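Local coordinates for N-acetylmuramoyl-l-alanine amidase (PDB 3NE8), which probably uses a zinc ion to hydrolyse the amide bond between N-acetylmuramoyl and L-alanine in peptidoglycan, remodelling the cell wall during division, at residues P11-I16 and N116-L121; E65-A70 and L179-V184; T32-R37 and Q207-M212; T95-S100 and A106-L111. One frame throughout, in Å; residues are numbered along the deposited sequence.

Contact 1 (P11-I16 and N116-L121); sequences PGHGGI and NKVDLL. With ZN (zinc ion), chain B.
The imidazole of His-13 lies against Val-118, where the zinc-binding loop that follows strand 5-11 meets the 3-10 turn after helix 106-116. The contact borders the zinc site of what is probably a zinc-dependent amidase. From CB of His-13 the bond to CG stands anti to the carbonyl carbon, beside the backbone N (chi1 -46°), and this swings the ring in toward the other segment. From CG one branch runs to ND1, which is hydrogen-bonded to Asp-17 OD2. On the same side of the ring, CE1 has Val-118 CG1 4.0 Å away, and ND1 is 4.1 Å from that same methyl. Val-118 thus approaches the ring in its plane, at the edge, and its side chain crosses the histidine at about a right angle. The tip is NE2, which binds the zinc ion at 2.2 Å. The metal is almost evenly placed between the flanking carbons, 3.1 Å from CE1 and 3.2 Å from CD2 of His-13. Glu-28, His-82, Asp-84 and Glu-115 also bind the metal. With zinc at one nitrogen and Asp-17 at the other, rotation of the ring is fixed, and the Asp-17 carboxylate would be expected to strengthen NE2 as a ligand. Farther out the contact is loose and exposed: in one of its two conformers, Ile-16 has its CG2 methyl 4.0 Å from Leu-121 O.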
# COMPACT_ATOMS: atom_id res chain seq x y z
N PRO A 11 6.57 21.99 9.32
CA PRO A 11 7.43 22.88 8.53
C PRO A 11 8.85 22.85 9.09
O PRO A 11 9.09 23.28 10.23
CB PRO A 11 6.80 24.27 8.73
CG PRO A 11 5.46 24.03 9.37
CD PRO A 11 5.59 22.74 10.12
N GLY A 12 9.79 22.31 8.32
CA GLY A 12 11.16 22.17 8.80
C GLY A 12 11.76 23.47 9.29
O GLY A 12 11.47 24.55 8.76
N HIS A 13 12.62 23.36 10.30
CA HIS A 13 13.39 24.49 10.83
C HIS A 13 12.46 25.48 11.51
O HIS A 13 11.38 25.09 11.95
CB HIS A 13 14.30 25.07 9.75
CG HIS A 13 15.04 23.99 9.02
ND1 HIS A 13 16.14 23.36 9.55
CD2 HIS A 13 14.73 23.33 7.88
CE1 HIS A 13 16.51 22.38 8.75
NE2 HIS A 13 15.67 22.34 7.72
N GLY A 14 12.89 26.73 11.67
CA GLY A 14 12.11 27.71 12.40
C GLY A 14 12.92 28.45 13.45
O GLY A 14 13.85 27.91 14.05
N GLY A 15 12.56 29.71 13.67
CA GLY A 15 13.20 30.52 14.69
C GLY A 15 14.66 30.72 14.38
O GLY A 15 15.03 31.13 13.28
N ILE A 16 15.50 30.45 15.37
CA ILE A 16 16.94 30.63 15.21
C ILE A 16 17.51 29.78 14.08
O ILE A 16 18.57 30.09 13.54
CB ILE A 16 17.69 30.35 16.54
CG1 ILE A 16 19.16 30.77 16.42
CG2 ILE A 16 17.57 28.89 16.93
CD1 ILE A 16 19.35 32.25 16.17
N ASN A 116 19.68 16.16 11.18
CA ASN A 116 19.55 15.77 12.58
C ASN A 116 20.31 16.71 13.51
O ASN A 116 19.92 16.90 14.66
CB ASN A 116 20.05 14.34 12.79
CG ASN A 116 19.10 13.30 12.20
OD1 ASN A 116 17.91 13.56 11.98
ND2 ASN A 116 19.62 12.10 11.97
N LYS A 117 21.37 17.33 13.01
CA LYS A 117 22.22 18.18 13.83
C LYS A 117 21.60 19.53 14.17
O LYS A 117 22.10 20.24 15.04
CB LYS A 117 23.58 18.38 13.16
CG LYS A 117 24.43 17.12 13.15
CD LYS A 117 25.68 17.28 12.31
CE LYS A 117 26.42 15.96 12.19
NZ LYS A 117 27.59 16.05 11.26
N VAL A 118 20.52 19.90 13.48
CA VAL A 118 19.94 21.23 13.72
C VAL A 118 19.41 21.43 15.14
O VAL A 118 19.29 22.58 15.59
CB VAL A 118 18.86 21.60 12.69
CG1 VAL A 118 19.45 21.62 11.29
CG2 VAL A 118 17.68 20.65 12.79
N ASP A 119 19.12 20.35 15.85
CA ASP A 119 18.70 20.47 17.25
C ASP A 119 19.71 21.30 18.04
O ASP A 119 19.34 22.02 18.97
CB ASP A 119 18.62 19.11 17.93
CG ASP A 119 17.32 18.37 17.66
OD1 ASP A 119 16.34 18.98 17.17
OD2 ASP A 119 17.28 17.17 17.99
N LEU A 120 20.99 21.16 17.69
CA LEU A 120 22.06 21.78 18.47
C LEU A 120 22.11 23.29 18.30
O LEU A 120 22.84 23.95 19.03
CB LEU A 120 23.41 21.18 18.09
CG LEU A 120 23.56 19.67 18.30
CD1 LEU A 120 24.95 19.18 17.90
CD2 LEU A 120 23.26 19.28 19.74
N LEU A 121 21.33 23.83 17.37
CA LEU A 121 21.36 25.27 17.12
C LEU A 121 20.80 26.11 18.27
O LEU A 121 21.00 27.32 18.30
CB LEU A 121 20.66 25.61 15.81
CG LEU A 121 21.35 25.06 14.56
CD1 LEU A 121 20.44 25.22 13.34
CD2 LEU A 121 22.71 25.71 14.33
ZN ZN B . 15.70 20.92 6.09

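Contact 2 (E65-A70 and L179-V184); sequences ERVKKA and LKAPDV
No ring or guanidinium lies between Val-67 and Ala-181; methyl groups meet there, where helix 63-72 packs on the loop leading into strand 186-190, joining a helix to a strand connection in the alpha/beta fold of the amidase domain. The side chain of Phe-78 on strand 77-82 touches both Ala-70 and Val-184, so it backs the contact from the sheet. The guanidinium of Arg-66 turns off in another direction and is held by Asp-10, by the carbonyls of Pro-11 and His-13 and, through NE, by Leu-61 O. Val-67 carries the contact: CG1, anti to the backbone N (chi1 174°), reaches out to the loop and comes within 3.8 Å of Ala-181 CB and 3.9 Å of Ala-181 CA. One turn on, Ala-70 also directs its methyl at the loop, but the approach is looser. With alanine facing valine, the CA atoms of Val-67 and Ala-181 come to 6.1 Å. Just past the helical segment, Gln-71 donates from NE2 to Asp-183 OD2 and so adds a polar tie between helix and loop. The inner end of the contact is marked by Val-184, whose CG2 methyl stands 4.5 Å from Ala-70 O.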
# COMPACT_ATOMS: atom_id res chain seq x y z
N GLU A 65 10.26 17.17 19.67
CA GLU A 65 9.03 17.88 19.97
C GLU A 65 8.06 17.82 18.79
O GLU A 65 6.85 17.75 18.98
CB GLU A 65 9.32 19.33 20.35
CG GLU A 65 8.16 20.04 21.01
CD GLU A 65 7.92 19.56 22.44
OE1 GLU A 65 8.81 18.88 23.00
OE2 GLU A 65 6.85 19.87 23.00
N ARG A 66 8.59 17.83 17.57
CA ARG A 66 7.75 17.70 16.38
C ARG A 66 7.08 16.32 16.36
O ARG A 66 5.88 16.20 16.11
CB ARG A 66 8.60 17.94 15.13
CG ARG A 66 9.22 19.34 15.11
CD ARG A 66 10.34 19.44 14.10
NE ARG A 66 11.11 20.67 14.23
CZ ARG A 66 10.99 21.74 13.44
NH1 ARG A 66 10.09 21.75 12.45
NH2 ARG A 66 11.75 22.81 13.65
N VAL A 67 7.86 15.28 16.67
CA VAL A 67 7.32 13.92 16.74
C VAL A 67 6.26 13.82 17.83
O VAL A 67 5.18 13.24 17.62
CB VAL A 67 8.44 12.90 16.97
CG1 VAL A 67 7.88 11.50 17.20
CG2 VAL A 67 9.40 12.89 15.79
N LYS A 68 6.54 14.39 18.99
CA LYS A 68 5.60 14.36 20.11
C LYS A 68 4.27 15.01 19.73
O LYS A 68 3.20 14.54 20.10
CB LYS A 68 6.22 15.04 21.32
CG LYS A 68 5.32 15.16 22.54
CD LYS A 68 6.12 15.70 23.73
CE LYS A 68 5.22 16.12 24.88
NZ LYS A 68 4.52 17.41 24.60
N LYS A 69 4.34 16.12 18.99
CA LYS A 69 3.11 16.80 18.58
C LYS A 69 2.26 15.92 17.66
O LYS A 69 1.04 15.89 17.78
CB LYS A 69 3.44 18.14 17.91
CG LYS A 69 3.94 19.20 18.89
CD LYS A 69 4.40 20.46 18.16
CE LYS A 69 4.88 21.55 19.12
NZ LYS A 69 3.82 21.96 20.09
N ALA A 70 2.90 15.17 16.77
CA ALA A 70 2.17 14.25 15.91
C ALA A 70 1.46 13.18 16.75
O ALA A 70 0.30 12.86 16.49
CB ALA A 70 3.13 13.60 14.91
N LEU A 179 11.57 11.32 11.75
CA LEU A 179 10.72 10.25 11.24
C LEU A 179 10.61 9.07 12.21
O LEU A 179 10.17 7.99 11.82
CB LEU A 179 11.22 9.77 9.87
CG LEU A 179 11.32 10.82 8.77
CD1 LEU A 179 11.76 10.19 7.44
CD2 LEU A 179 10.00 11.57 8.61
N LYS A 180 10.99 9.28 13.47
CA LYS A 180 11.09 8.20 14.46
C LYS A 180 9.80 7.78 15.17
O LYS A 180 9.85 6.89 16.01
CB LYS A 180 12.13 8.56 15.52
CG LYS A 180 13.56 8.61 15.01
CD LYS A 180 14.24 7.26 15.09
CE LYS A 180 15.68 7.35 14.62
NZ LYS A 180 16.40 6.06 14.76
N ALA A 181 8.66 8.39 14.87
CA ALA A 181 7.43 7.97 15.55
C ALA A 181 7.19 6.48 15.29
O ALA A 181 7.10 6.06 14.14
CB ALA A 181 6.23 8.78 15.07
N PRO A 182 7.07 5.66 16.35
CA PRO A 182 6.86 4.22 16.09
C PRO A 182 5.44 3.92 15.64
O PRO A 182 5.18 2.84 15.08
CB PRO A 182 7.11 3.59 17.47
CG PRO A 182 6.79 4.68 18.45
CD PRO A 182 7.30 5.94 17.77
N ASP A 183 4.54 4.87 15.87
CA ASP A 183 3.10 4.66 15.75
C ASP A 183 2.39 5.62 14.79
O ASP A 183 1.17 5.62 14.70
CB ASP A 183 2.43 4.75 17.14
CG ASP A 183 2.69 6.08 17.86
OD1 ASP A 183 1.89 6.42 18.75
OD2 ASP A 183 3.69 6.76 17.55
N VAL A 184 3.16 6.45 14.09
CA VAL A 184 2.58 7.37 13.12
C VAL A 184 3.36 7.26 11.81
O VAL A 184 4.56 7.54 11.78
CB VAL A 184 2.64 8.85 13.60
CG1 VAL A 184 2.00 9.76 12.57
CG2 VAL A 184 2.00 9.01 14.97

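Contact 3 (T32-R37 and Q207-M212); sequences TLAFAR and QWRKQM
Phe-35 of helix 28-45 drives its ring against Arg-209 and Met-212 of helix 206-227, in a helix-helix crossing on one side of the sheet. The two short axes pass 9.8 Å apart with a signed crossing angle of -52°. The dense half lies toward the sheet. There the ring, its CG anti to the backbone N (chi1 -171°), extends across to the second helix, and CE1 of Phe-35 settles 3.4 Å from Arg-209 O. Met-212, a selenomethionine here, presents its CG at the ring edge, 4.0 Å from Phe-35 CZ, the two side chains crossing nearly at right angles. Its SE makes an oblique Met-aromatic contact, 5.3 Å from the ring centroid of Phe-35. Ile-191 touches both side chains and Ile-81 of strand 77-82 touches the ring, closing in this buried half.

The outer half is looser and wetter. Arg-209 runs past Phe-35 in the opposite direction, bends at chi3, and brings NH2 nearest to Ala-34 CB, 3.9 Å away, while NH1 is hydrogen-bonded to Leu-203 O. A water bridges the gap: it lies at the guanidinium edge, in plane, accepts from Arg-209 NE at 2.7 Å and donates weakly to Ala-34 O at 2.9 Å.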
# COMPACT_ATOMS: atom_id res chain seq x y z
N THR A 32 9.25 26.41 3.97
CA THR A 32 8.56 25.23 4.48
C THR A 32 7.24 25.61 5.18
O THR A 32 6.26 24.89 5.06
CB THR A 32 9.44 24.42 5.44
OG1 THR A 32 9.74 25.23 6.59
CG2 THR A 32 10.72 23.94 4.76
N LEU A 33 7.23 26.72 5.93
CA LEU A 33 6.01 27.19 6.58
C LEU A 33 4.98 27.58 5.52
O LEU A 33 3.80 27.22 5.64
CB LEU A 33 6.31 28.35 7.53
CG LEU A 33 5.13 28.93 8.31
CD1 LEU A 33 4.47 27.87 9.18
CD2 LEU A 33 5.59 30.10 9.17
N ALA A 34 5.42 28.29 4.48
CA ALA A 34 4.50 28.70 3.42
C ALA A 34 3.93 27.47 2.72
O ALA A 34 2.75 27.41 2.37
CB ALA A 34 5.20 29.62 2.41
N PHE A 35 4.78 26.49 2.46
CA PHE A 35 4.32 25.28 1.81
C PHE A 35 3.33 24.52 2.70
O PHE A 35 2.31 24.02 2.22
CB PHE A 35 5.48 24.37 1.40
CG PHE A 35 5.05 23.23 0.54
CD1 PHE A 35 4.98 23.38 -0.84
CD2 PHE A 35 4.64 22.03 1.10
CE1 PHE A 35 4.55 22.34 -1.65
CE2 PHE A 35 4.21 20.98 0.29
CZ PHE A 35 4.16 21.15 -1.08
N ALA A 36 3.65 24.39 3.98
CA ALA A 36 2.76 23.71 4.91
C ALA A 36 1.40 24.39 4.94
O ALA A 36 0.37 23.71 4.98
CB ALA A 36 3.37 23.67 6.31
N ARG A 37 1.39 25.72 4.95
CA ARG A 37 0.13 26.46 4.95
C ARG A 37 -0.67 26.20 3.66
O ARG A 37 -1.89 26.07 3.69
CB ARG A 37 0.40 27.95 5.18
CG ARG A 37 0.85 28.23 6.60
CD ARG A 37 1.42 29.62 6.77
NE ARG A 37 1.56 29.96 8.19
CZ ARG A 37 2.12 31.07 8.64
NH1 ARG A 37 2.68 31.93 7.80
NH2 ARG A 37 2.15 31.31 9.95
N GLN A 207 2.52 29.75 -7.04
CA GLN A 207 1.61 28.97 -7.87
C GLN A 207 2.16 27.57 -8.08
O GLN A 207 1.41 26.57 -8.07
CB GLN A 207 1.34 29.67 -9.21
CG GLN A 207 0.37 28.92 -10.11
CD GLN A 207 -0.97 28.64 -9.43
OE1 GLN A 207 -1.45 29.44 -8.62
NE2 GLN A 207 -1.57 27.50 -9.76
N TRP A 208 3.47 27.46 -8.27
CA TRP A 208 4.08 26.15 -8.40
C TRP A 208 3.95 25.39 -7.08
O TRP A 208 3.59 24.21 -7.05
CB TRP A 208 5.55 26.28 -8.83
CG TRP A 208 6.22 24.96 -8.89
CD1 TRP A 208 6.27 24.11 -9.95
CD2 TRP A 208 6.92 24.33 -7.82
NE1 TRP A 208 6.97 22.97 -9.60
CE2 TRP A 208 7.37 23.09 -8.30
CE3 TRP A 208 7.21 24.70 -6.50
CZ2 TRP A 208 8.11 22.21 -7.50
CZ3 TRP A 208 7.92 23.83 -5.72
CH2 TRP A 208 8.37 22.60 -6.22
N ARG A 209 4.21 26.09 -5.97
CA ARG A 209 4.07 25.45 -4.67
C ARG A 209 2.65 24.93 -4.44
O ARG A 209 2.45 23.83 -3.92
CB ARG A 209 4.49 26.39 -3.52
CG ARG A 209 5.98 26.71 -3.49
CD ARG A 209 6.44 27.30 -2.14
NE ARG A 209 5.59 28.40 -1.67
CZ ARG A 209 5.84 29.69 -1.85
NH1 ARG A 209 6.93 30.10 -2.50
NH2 ARG A 209 4.99 30.60 -1.39
N LYS A 210 1.66 25.73 -4.83
CA LYS A 210 0.26 25.32 -4.71
C LYS A 210 -0.03 24.07 -5.54
O LYS A 210 -0.73 23.17 -5.08
CB LYS A 210 -0.66 26.47 -5.15
CG LYS A 210 -2.14 26.17 -5.01
CD LYS A 210 -2.98 27.35 -5.46
CE LYS A 210 -4.45 27.12 -5.18
NZ LYS A 210 -5.25 28.36 -5.42
N GLN A 211 0.51 24.01 -6.75
CA GLN A 211 0.30 22.84 -7.60
C GLN A 211 0.90 21.58 -6.97
O GLN A 211 0.29 20.50 -7.01
CB GLN A 211 0.87 23.08 -8.99
CG GLN A 211 0.06 24.14 -9.75
CD GLN A 211 0.74 24.63 -11.01
OE1 GLN A 211 1.82 24.15 -11.38
NE2 GLN A 211 0.11 25.59 -11.69
N MSE A 212 2.07 21.70 -6.36
CA MSE A 212 2.66 20.56 -5.70
C MSE A 212 1.86 20.17 -4.47
O MSE A 212 1.64 18.98 -4.21
CB MSE A 212 4.13 20.80 -5.33
CG MSE A 212 4.77 19.60 -4.68
SE MSE A 212 6.70 19.78 -4.47
CE MSE A 212 7.05 18.17 -3.45
O HOH W 1 3.20 27.75 -0.52

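Contact 4 (T95-S100 and A106-L111); sequences TVYTIS and AIAKSL
Tyr-97 points its ring from the strand toward the helix, and Ala-108 and Leu-111 receive it in different ways. The alanine methyl sits at the ring edge, near its plane, with Ala-108 CB 3.8 Å from Tyr-97 CE1. Leu-111 reaches the phenol end out of the ring plane, obliquely: its CD2 methyl is 3.6 Å from CZ of Tyr-97, and the two side chains cross at a slant. Both first torsions serve this meeting: Tyr-97 has CG beside its backbone N (chi1 -63°), whereas Leu-111 has CG anti to its own (chi1 177°), which carries the branched end out from the helix to the phenol. Strand 94-99 belongs to the mixed sheet of the amidase, antiparallel to strand 186-190, and a short connection links it to helix 106-116, which folds back over the strand's Tyr-97. That helix also brings Glu-115 to the zinc ion, and the Leu-111 side chain itself lies about 6 Å from the metal. Glu-190 of strand 186-190 touches both Tyr-97 and Leu-111, while Phe-176 meets the tyrosine ring edge-to-face. The buried phenol oxygen is hydrogen-bonded to Tyr-193 OH, and Leu-111 CD2 packs on the same Tyr-97 OH at 3.5 Å.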
# COMPACT_ATOMS: atom_id res chain seq x y z
N THR A 95 11.67 15.01 -3.71
CA THR A 95 12.14 13.74 -3.16
C THR A 95 11.30 13.41 -1.94
O THR A 95 10.90 14.31 -1.19
CB THR A 95 13.61 13.84 -2.68
OG1 THR A 95 14.39 14.58 -3.62
CG2 THR A 95 14.23 12.46 -2.51
N VAL A 96 11.06 12.12 -1.72
CA VAL A 96 10.41 11.66 -0.49
C VAL A 96 11.33 10.69 0.23
O VAL A 96 11.84 9.72 -0.38
CB VAL A 96 9.06 10.98 -0.75
CG1 VAL A 96 8.36 10.68 0.57
CG2 VAL A 96 8.18 11.85 -1.63
N TYR A 97 11.56 10.94 1.51
CA TYR A 97 12.38 10.08 2.35
C TYR A 97 11.54 9.38 3.41
O TYR A 97 10.65 9.98 4.02
CB TYR A 97 13.49 10.87 3.06
CG TYR A 97 14.49 11.51 2.14
CD1 TYR A 97 15.69 10.88 1.85
CD2 TYR A 97 14.23 12.74 1.55
CE1 TYR A 97 16.62 11.47 0.99
CE2 TYR A 97 15.14 13.33 0.69
CZ TYR A 97 16.33 12.69 0.41
OH TYR A 97 17.25 13.26 -0.45
N THR A 98 11.85 8.11 3.63
CA THR A 98 11.33 7.36 4.78
C THR A 98 12.51 6.99 5.68
O THR A 98 13.67 7.16 5.29
CB THR A 98 10.58 6.10 4.33
OG1 THR A 98 11.36 5.38 3.36
CG2 THR A 98 9.27 6.49 3.70
N ILE A 99 12.22 6.48 6.87
CA ILE A 99 13.28 6.20 7.83
C ILE A 99 13.92 4.84 7.57
O ILE A 99 13.26 3.90 7.11
CB ILE A 99 12.77 6.28 9.28
CG1 ILE A 99 13.95 6.41 10.26
CG2 ILE A 99 11.90 5.07 9.61
CD1 ILE A 99 13.55 6.76 11.67
N SER A 100 15.21 4.75 7.87
CA SER A 100 15.95 3.49 7.77
C SER A 100 17.24 3.67 8.54
O SER A 100 17.80 4.77 8.58
CB SER A 100 16.28 3.18 6.32
OG SER A 100 17.03 1.97 6.23
N ALA A 106 24.62 7.84 -0.62
CA ALA A 106 25.49 8.77 0.09
C ALA A 106 24.88 10.15 0.30
O ALA A 106 25.14 10.79 1.31
CB ALA A 106 26.84 8.88 -0.61
N ILE A 107 24.08 10.61 -0.66
CA ILE A 107 23.43 11.91 -0.53
C ILE A 107 22.41 11.88 0.61
O ILE A 107 22.36 12.79 1.44
CB ILE A 107 22.73 12.34 -1.84
CG1 ILE A 107 23.76 12.70 -2.91
CG2 ILE A 107 21.80 13.51 -1.59
CD1 ILE A 107 24.52 13.98 -2.63
N ALA A 108 21.60 10.84 0.64
CA ALA A 108 20.60 10.67 1.69
C ALA A 108 21.28 10.57 3.06
O ALA A 108 20.81 11.17 4.04
CB ALA A 108 19.77 9.44 1.42
N LYS A 109 22.37 9.83 3.14
CA LYS A 109 23.07 9.65 4.40
C LYS A 109 23.59 10.98 4.93
O LYS A 109 23.42 11.31 6.11
CB LYS A 109 24.23 8.66 4.22
CG LYS A 109 24.95 8.31 5.52
CD LYS A 109 26.12 7.38 5.26
CE LYS A 109 26.95 7.18 6.51
NZ LYS A 109 26.18 6.49 7.57
N SER A 110 24.21 11.76 4.06
CA SER A 110 24.77 13.04 4.45
C SER A 110 23.66 14.02 4.82
O SER A 110 23.80 14.80 5.76
CB SER A 110 25.62 13.62 3.33
OG SER A 110 26.34 14.76 3.77
N LEU A 111 22.56 13.97 4.08
CA LEU A 111 21.43 14.86 4.35
C LEU A 111 20.85 14.60 5.74
O LEU A 111 20.61 15.54 6.49
CB LEU A 111 20.36 14.72 3.28
CG LEU A 111 19.08 15.55 3.47
CD1 LEU A 111 19.38 17.05 3.49
CD2 LEU A 111 18.07 15.20 2.38

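Overall arrangement
The first segments of contacts 1, 3 and 2 follow one another between the end of strand 5-11 and strand 77-82; contact 4 comes next with its strand and the start of helix 106-116, and the partners of 1, 2 and 3 then arrive in that order. Arg-66 of contact 2 and Thr-32 of contact 3 tie the zinc-binding loop to two helices, so the metal site is braced from both. Contacts 2 and 3 lie on opposite sides of the chain's centre, about 22 Å between centres. Contact 4, its centre about 17 Å from that of contact 1, shares helix 106-116 with it and packs its Ile-99 on Lys-180 of contact 2.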